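Local coordinates for protein alanine dehydrogenase (Archaeoglobus fulgidus, PDB 1OMO) that catalyses the reversible NAD-dependent oxidative deamination of L-alanine to pyruvate and ammonium, working as a homodimer, at residues A[182-193]-A[206-217]. Residues are numbered along the deposited sequence; the frame is centred on the assembly and turned at random.
Sequences AEEASRCDVLVT and WVEEGTHINAIG. With NAD (nicotinamide-adenine-dinucleotide), chain D.
Trp206 lays one face of its indole against Glu183, whose CA sits 3.6 Å from the centroid of the six-membered ring in a CH-pi contact, with CB close above the ring system as well. With CG anti to the backbone N (chi1 169°) and the chain extended beyond it, the Glu183 side chain runs on over the pyrrole side, and its carboxylate ends only 15° from parallel with the indole. At the edge, water 1 takes the NE1 hydrogen and bridges to Glu183 OE2, while Ser186 OG approaches CE3 of Trp206 near the ring plane, itself bonded to Ala182 O. The Arg187 guanidinium is used at its edge too: NE donates in the guanidinium plane to Glu208 OE1, 2.8 Å away, a bent salt bridge meeting the anti side of a carboxylate turned almost perpendicular, from 28° out of its plane, and NH2 reaches Glu184 OE1 more weakly. Closer to the strands, water 2 donates to Ser186 O and Thr211 OG1 and accepts from Glu208 N.

From here the two segments run on as neighbouring parallel strands, 190-193 and 212-215, at the middle of the Rossmann-fold NAD domain. Asp189 O accepts from His212 N at 2.7 Å, and the bonds then alternate through Leu191 and Asn214 to Thr193. Leu191 CB packs on Ile213 CG1 on one face of the sheet; on the other, Val190 CG1 meets the edge of the His212 ring. Its NE2 donates to Asn214 OD1, 2.7 Å away in the same strand, and ND1 is hydrogen-bonded to Thr286 OG1 on adjoining strand 285-289. Asp189 turns its carboxylate to Arg122. At the C-terminal end of the strands, Thr193 O receives both Ile216 N and Gly217 N, the latter at 3.2 Å; NAD-binding Gly217 brings its O against O3D of the nicotinamide ribose, though the modelled separation is doubtfully short.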
loop_
_atom_site.group_PDB
_atom_site.type_symbol
_atom_site.label_atom_id
_atom_site.label_comp_id
_atom_site.label_asym_id
_atom_site.label_seq_id
_atom_site.Cartn_x
_atom_site.Cartn_y
_atom_site.Cartn_z
ATOM N N ALA A 182 -23.980 29.774 10.076
ATOM C CA ALA A 182 -22.678 29.719 9.422
ATOM C C ALA A 182 -21.997 31.065 9.228
ATOM O O ALA A 182 -20.804 31.199 9.466
ATOM C CB ALA A 182 -22.792 28.994 8.085
ATOM N N GLU A 183 -22.742 32.059 8.773
ATOM C CA GLU A 183 -22.163 33.390 8.558
ATOM C C GLU A 183 -21.497 33.963 9.808
ATOM O O GLU A 183 -20.427 34.548 9.719
ATOM C CB GLU A 183 -23.234 34.372 8.037
ATOM C CG GLU A 183 -22.803 35.814 8.029
ATOM C CD GLU A 183 -23.670 36.637 7.114
ATOM O OE1 GLU A 183 -23.412 37.844 6.926
ATOM O OE2 GLU A 183 -24.621 36.053 6.574
ATOM N N GLU A 184 -22.115 33.785 10.970
ATOM C CA GLU A 184 -21.550 34.306 12.223
ATOM C C GLU A 184 -20.356 33.471 12.737
ATOM O O GLU A 184 -19.369 34.022 13.223
ATOM C CB GLU A 184 -22.651 34.417 13.293
ATOM C CG GLU A 184 -22.187 34.953 14.634
ATOM C CD GLU A 184 -21.597 36.362 14.551
ATOM O OE1 GLU A 184 -22.202 37.221 13.872
ATOM O OE2 GLU A 184 -20.533 36.607 15.173
ATOM N N ALA A 185 -20.447 32.149 12.624
ATOM C CA ALA A 185 -19.359 31.263 13.054
ATOM C C ALA A 185 -18.091 31.580 12.289
ATOM O O ALA A 185 -17.013 31.451 12.821
ATOM C CB ALA A 185 -19.743 29.804 12.819
ATOM N N SER A 186 -18.234 31.979 11.025
ATOM C CA SER A 186 -17.102 32.315 10.154
ATOM C C SER A 186 -16.338 33.567 10.568
ATOM O O SER A 186 -15.210 33.799 10.132
ATOM C CB SER A 186 -17.586 32.529 8.732
ATOM O OG SER A 186 -18.246 31.381 8.281
ATOM N N ARG A 187 -16.980 34.380 11.387
ATOM C CA ARG A 187 -16.414 35.621 11.894
ATOM C C ARG A 187 -15.632 35.229 13.125
ATOM O O ARG A 187 -16.212 35.044 14.187
ATOM C CB ARG A 187 -17.569 36.573 12.243
ATOM C CG ARG A 187 -17.176 37.815 12.995
ATOM C CD ARG A 187 -18.295 38.838 12.906
ATOM N NE ARG A 187 -18.495 39.282 11.529
ATOM C CZ ARG A 187 -19.662 39.254 10.903
ATOM N NH1 ARG A 187 -19.749 39.679 9.647
ATOM N NH2 ARG A 187 -20.739 38.799 11.534
ATOM N N CYS A 188 -14.318 35.105 12.981
ATOM C CA CYS A 188 -13.470 34.673 14.087
ATOM C C CYS A 188 -12.009 34.913 13.764
ATOM O O CYS A 188 -11.698 35.425 12.702
ATOM C CB CYS A 188 -13.678 33.175 14.317
ATOM S SG CYS A 188 -13.326 32.206 12.825
ATOM N N ASP A 189 -11.103 34.539 14.658
ATOM C CA ASP A 189 -9.665 34.696 14.371
ATOM C C ASP A 189 -9.107 33.399 13.716
ATOM O O ASP A 189 -8.237 33.450 12.850
ATOM C CB ASP A 189 -8.887 34.998 15.660
ATOM C CG ASP A 189 -9.522 36.126 16.488
ATOM O OD1 ASP A 189 -9.811 37.202 15.920
ATOM O OD2 ASP A 189 -9.733 35.926 17.706
ATOM N N VAL A 190 -9.642 32.252 14.142
ATOM C CA VAL A 190 -9.262 30.923 13.653
ATOM C C VAL A 190 -10.574 30.212 13.299
ATOM O O VAL A 190 -11.453 30.032 14.160
ATOM C CB VAL A 190 -8.499 30.117 14.763
ATOM C CG1 VAL A 190 -8.183 28.684 14.286
ATOM C CG2 VAL A 190 -7.184 30.858 15.122
ATOM N N LEU A 191 -10.706 29.836 12.028
ATOM C CA LEU A 191 -11.899 29.159 11.524
ATOM C C LEU A 191 -11.523 27.727 11.089
ATOM O O LEU A 191 -10.661 27.545 10.233
ATOM C CB LEU A 191 -12.473 29.963 10.335
ATOM C CG LEU A 191 -13.664 29.398 9.531
ATOM C CD1 LEU A 191 -14.910 29.279 10.422
ATOM C CD2 LEU A 191 -13.965 30.316 8.326
ATOM N N VAL A 192 -12.166 26.738 11.699
ATOM C CA VAL A 192 -11.934 25.320 11.431
ATOM C C VAL A 192 -13.080 24.722 10.584
ATOM O O VAL A 192 -14.155 24.482 11.125
ATOM C CB VAL A 192 -11.910 24.529 12.757
ATOM C CG1 VAL A 192 -11.593 23.075 12.491
ATOM C CG2 VAL A 192 -10.934 25.161 13.733
ATOM N N THR A 193 -12.881 24.478 9.287
ATOM C CA THR A 193 -13.953 23.887 8.475
ATOM C C THR A 193 -13.742 22.376 8.447
ATOM O O THR A 193 -12.712 21.888 8.057
ATOM C CB THR A 193 -13.990 24.467 7.063
ATOM O OG1 THR A 193 -12.827 24.065 6.363
ATOM C CG2 THR A 193 -14.063 26.027 7.119
ATOM N N TRP A 206 -17.837 36.686 4.345
ATOM C CA TRP A 206 -17.985 36.378 5.765
ATOM C C TRP A 206 -16.599 36.336 6.449
ATOM O O TRP A 206 -16.496 36.402 7.671
ATOM C CB TRP A 206 -18.653 35.009 5.964
ATOM C CG TRP A 206 -20.041 34.835 5.386
ATOM C CD1 TRP A 206 -20.847 35.805 4.855
ATOM C CD2 TRP A 206 -20.790 33.612 5.316
ATOM N NE1 TRP A 206 -22.052 35.263 4.461
ATOM C CE2 TRP A 206 -22.046 33.921 4.732
ATOM C CE3 TRP A 206 -20.523 32.288 5.687
ATOM C CZ2 TRP A 206 -23.032 32.955 4.513
ATOM C CZ3 TRP A 206 -21.505 31.324 5.468
ATOM C CH2 TRP A 206 -22.745 31.666 4.883
ATOM N N VAL A 207 -15.532 36.223 5.664
ATOM C CA VAL A 207 -14.208 36.101 6.275
ATOM C C VAL A 207 -13.503 37.424 6.463
ATOM O O VAL A 207 -13.277 38.164 5.502
ATOM C CB VAL A 207 -13.271 35.168 5.467
ATOM C CG1 VAL A 207 -11.921 35.015 6.207
ATOM C CG2 VAL A 207 -13.924 33.797 5.279
ATOM N N GLU A 208 -13.168 37.705 7.721
ATOM C CA GLU A 208 -12.482 38.939 8.073
ATOM C C GLU A 208 -10.974 38.806 7.917
ATOM O O GLU A 208 -10.430 37.695 7.918
ATOM C CB GLU A 208 -12.797 39.333 9.525
ATOM C CG GLU A 208 -14.290 39.189 9.907
ATOM C CD GLU A 208 -14.849 40.382 10.694
ATOM O OE1 GLU A 208 -15.846 40.186 11.410
ATOM O OE2 GLU A 208 -14.318 41.509 10.597
ATOM N N GLU A 209 -10.325 39.958 7.777
ATOM C CA GLU A 209 -8.893 40.050 7.672
ATOM C C GLU A 209 -8.311 39.387 8.925
ATOM O O GLU A 209 -8.972 39.339 9.964
ATOM C CB GLU A 209 -8.464 41.525 7.653
ATOM C CG GLU A 209 -8.989 42.332 6.492
ATOM C CD GLU A 209 -8.328 43.711 6.377
ATOM O OE1 GLU A 209 -8.567 44.387 5.361
ATOM O OE2 GLU A 209 -7.576 44.119 7.288
ATOM N N GLY A 210 -7.080 38.875 8.813
ATOM C CA GLY A 210 -6.404 38.243 9.939
ATOM C C GLY A 210 -6.885 36.857 10.331
ATOM O O GLY A 210 -6.373 36.254 11.289
ATOM N N THR A 211 -7.871 36.341 9.618
ATOM C CA THR A 211 -8.369 35.019 9.963
ATOM C C THR A 211 -7.441 33.902 9.485
ATOM O O THR A 211 -6.878 33.960 8.384
ATOM C CB THR A 211 -9.751 34.748 9.330
ATOM O OG1 THR A 211 -10.654 35.814 9.656
ATOM C CG2 THR A 211 -10.312 33.410 9.848
ATOM N N HIS A 212 -7.265 32.900 10.341
ATOM C CA HIS A 212 -6.509 31.736 9.941
ATOM C C HIS A 212 -7.525 30.612 9.784
ATOM O O HIS A 212 -8.252 30.314 10.713
ATOM C CB HIS A 212 -5.504 31.276 10.973
ATOM C CG HIS A 212 -5.005 29.917 10.673
ATOM N ND1 HIS A 212 -4.289 29.636 9.527
ATOM C CD2 HIS A 212 -5.305 28.720 11.232
ATOM C CE1 HIS A 212 -4.175 28.331 9.389
ATOM N NE2 HIS A 212 -4.787 27.751 10.413
ATOM N N ILE A 213 -7.557 29.970 8.623
ATOM C CA ILE A 213 -8.510 28.902 8.391
ATOM C C ILE A 213 -7.861 27.517 8.328
ATOM O O ILE A 213 -6.942 27.269 7.534
ATOM C CB ILE A 213 -9.272 29.106 7.065
ATOM C CG1 ILE A 213 -9.900 30.488 7.015
ATOM C CG2 ILE A 213 -10.393 28.048 6.917
ATOM C CD1 ILE A 213 -10.528 30.785 5.661
ATOM N N ASN A 214 -8.312 26.627 9.193
ATOM C CA ASN A 214 -7.820 25.274 9.117
ATOM C C ASN A 214 -8.869 24.633 8.211
ATOM O O ASN A 214 -10.007 24.423 8.646
ATOM C CB ASN A 214 -7.824 24.608 10.489
ATOM C CG ASN A 214 -6.478 24.667 11.176
ATOM O OD1 ASN A 214 -5.493 25.146 10.620
ATOM N ND2 ASN A 214 -6.436 24.185 12.393
ATOM N N ALA A 215 -8.528 24.406 6.941
ATOM C CA ALA A 215 -9.478 23.786 5.999
ATOM C C ALA A 215 -9.201 22.283 6.034
ATOM O O ALA A 215 -8.271 21.805 5.366
ATOM C CB ALA A 215 -9.261 24.348 4.603
ATOM N N ILE A 216 -10.005 21.550 6.818
ATOM C CA ILE A 216 -9.814 20.105 7.040
ATOM C C ILE A 216 -10.722 19.116 6.290
ATOM O O ILE A 216 -10.296 18.007 5.950
ATOM C CB ILE A 216 -9.977 19.717 8.591
ATOM C CG1 ILE A 216 -9.250 20.706 9.514
ATOM C CG2 ILE A 216 -9.334 18.323 8.870
ATOM C CD1 ILE A 216 -7.736 20.688 9.335
ATOM N N GLY A 217 -11.980 19.495 6.072
ATOM C CA GLY A 217 -12.934 18.605 5.459
ATOM C C GLY A 217 -12.646 17.989 4.107
ATOM O O GLY A 217 -12.887 16.794 3.916
HETATM P PA NAD D . -18.551 13.424 10.638
HETATM O O1A NAD D . -19.573 12.919 9.687
HETATM O O2A NAD D . -18.582 12.930 12.090
HETATM O O5B NAD D . -18.348 15.059 10.761
HETATM C C5B NAD D . -18.813 15.997 9.702
HETATM C C4B NAD D . -19.856 16.934 10.366
HETATM O O4B NAD D . -20.219 17.865 9.253
HETATM C C3B NAD D . -21.271 16.299 10.767
HETATM O O3B NAD D . -21.587 16.570 12.190
HETATM C C2B NAD D . -22.301 16.912 9.787
HETATM O O2B NAD D . -23.622 17.027 10.171
HETATM C C1B NAD D . -21.568 18.237 9.410
HETATM N N9A NAD D . -21.910 18.738 8.111
HETATM C C8A NAD D . -22.135 18.107 6.904
HETATM N N7A NAD D . -22.410 18.937 5.921
HETATM C C5A NAD D . -22.388 20.168 6.414
HETATM C C6A NAD D . -22.602 21.478 5.797
HETATM N N6A NAD D . -22.907 21.604 4.531
HETATM N N1A NAD D . -22.475 22.553 6.660
HETATM C C2A NAD D . -22.173 22.443 7.976
HETATM N N3A NAD D . -21.964 21.200 8.615
HETATM C C4A NAD D . -22.065 20.093 7.787
HETATM O O3 NAD D . -16.955 13.309 10.178
HETATM P PN NAD D . -15.460 13.669 10.900
HETATM O O1N NAD D . -15.741 14.440 12.163
HETATM O O2N NAD D . -14.601 12.420 10.884
HETATM O O5D NAD D . -14.919 14.750 9.725
HETATM C C5D NAD D . -15.234 14.155 8.303
HETATM C C4D NAD D . -14.610 14.951 7.204
HETATM O O4D NAD D . -13.107 15.036 7.503
HETATM C C3D NAD D . -14.684 14.304 5.784
HETATM O O3D NAD D . -14.595 15.284 4.734
HETATM C C2D NAD D . -13.471 13.371 5.847
HETATM O O2D NAD D . -13.196 12.695 4.664
HETATM C C1D NAD D . -12.357 14.379 6.402
HETATM N N1N NAD D . -11.155 13.859 7.142
HETATM C C2N NAD D . -9.905 14.416 6.626
HETATM C C3N NAD D . -8.752 14.100 7.432
HETATM C C7N NAD D . -7.350 14.719 6.835
HETATM O O7N NAD D . -6.266 14.153 7.154
HETATM N N7N NAD D . -7.425 15.832 6.036
HETATM C C4N NAD D . -8.736 13.346 8.629
HETATM C C5N NAD D . -10.049 12.862 9.024
HETATM C C6N NAD D . -11.224 13.118 8.300
HETATM O O HOH W 1 -24.310 36.447 3.333
HETATM O O HOH W 2 -13.402 35.853 9.870
HETATM O O HOH W 3 -5.516 34.491 12.924
#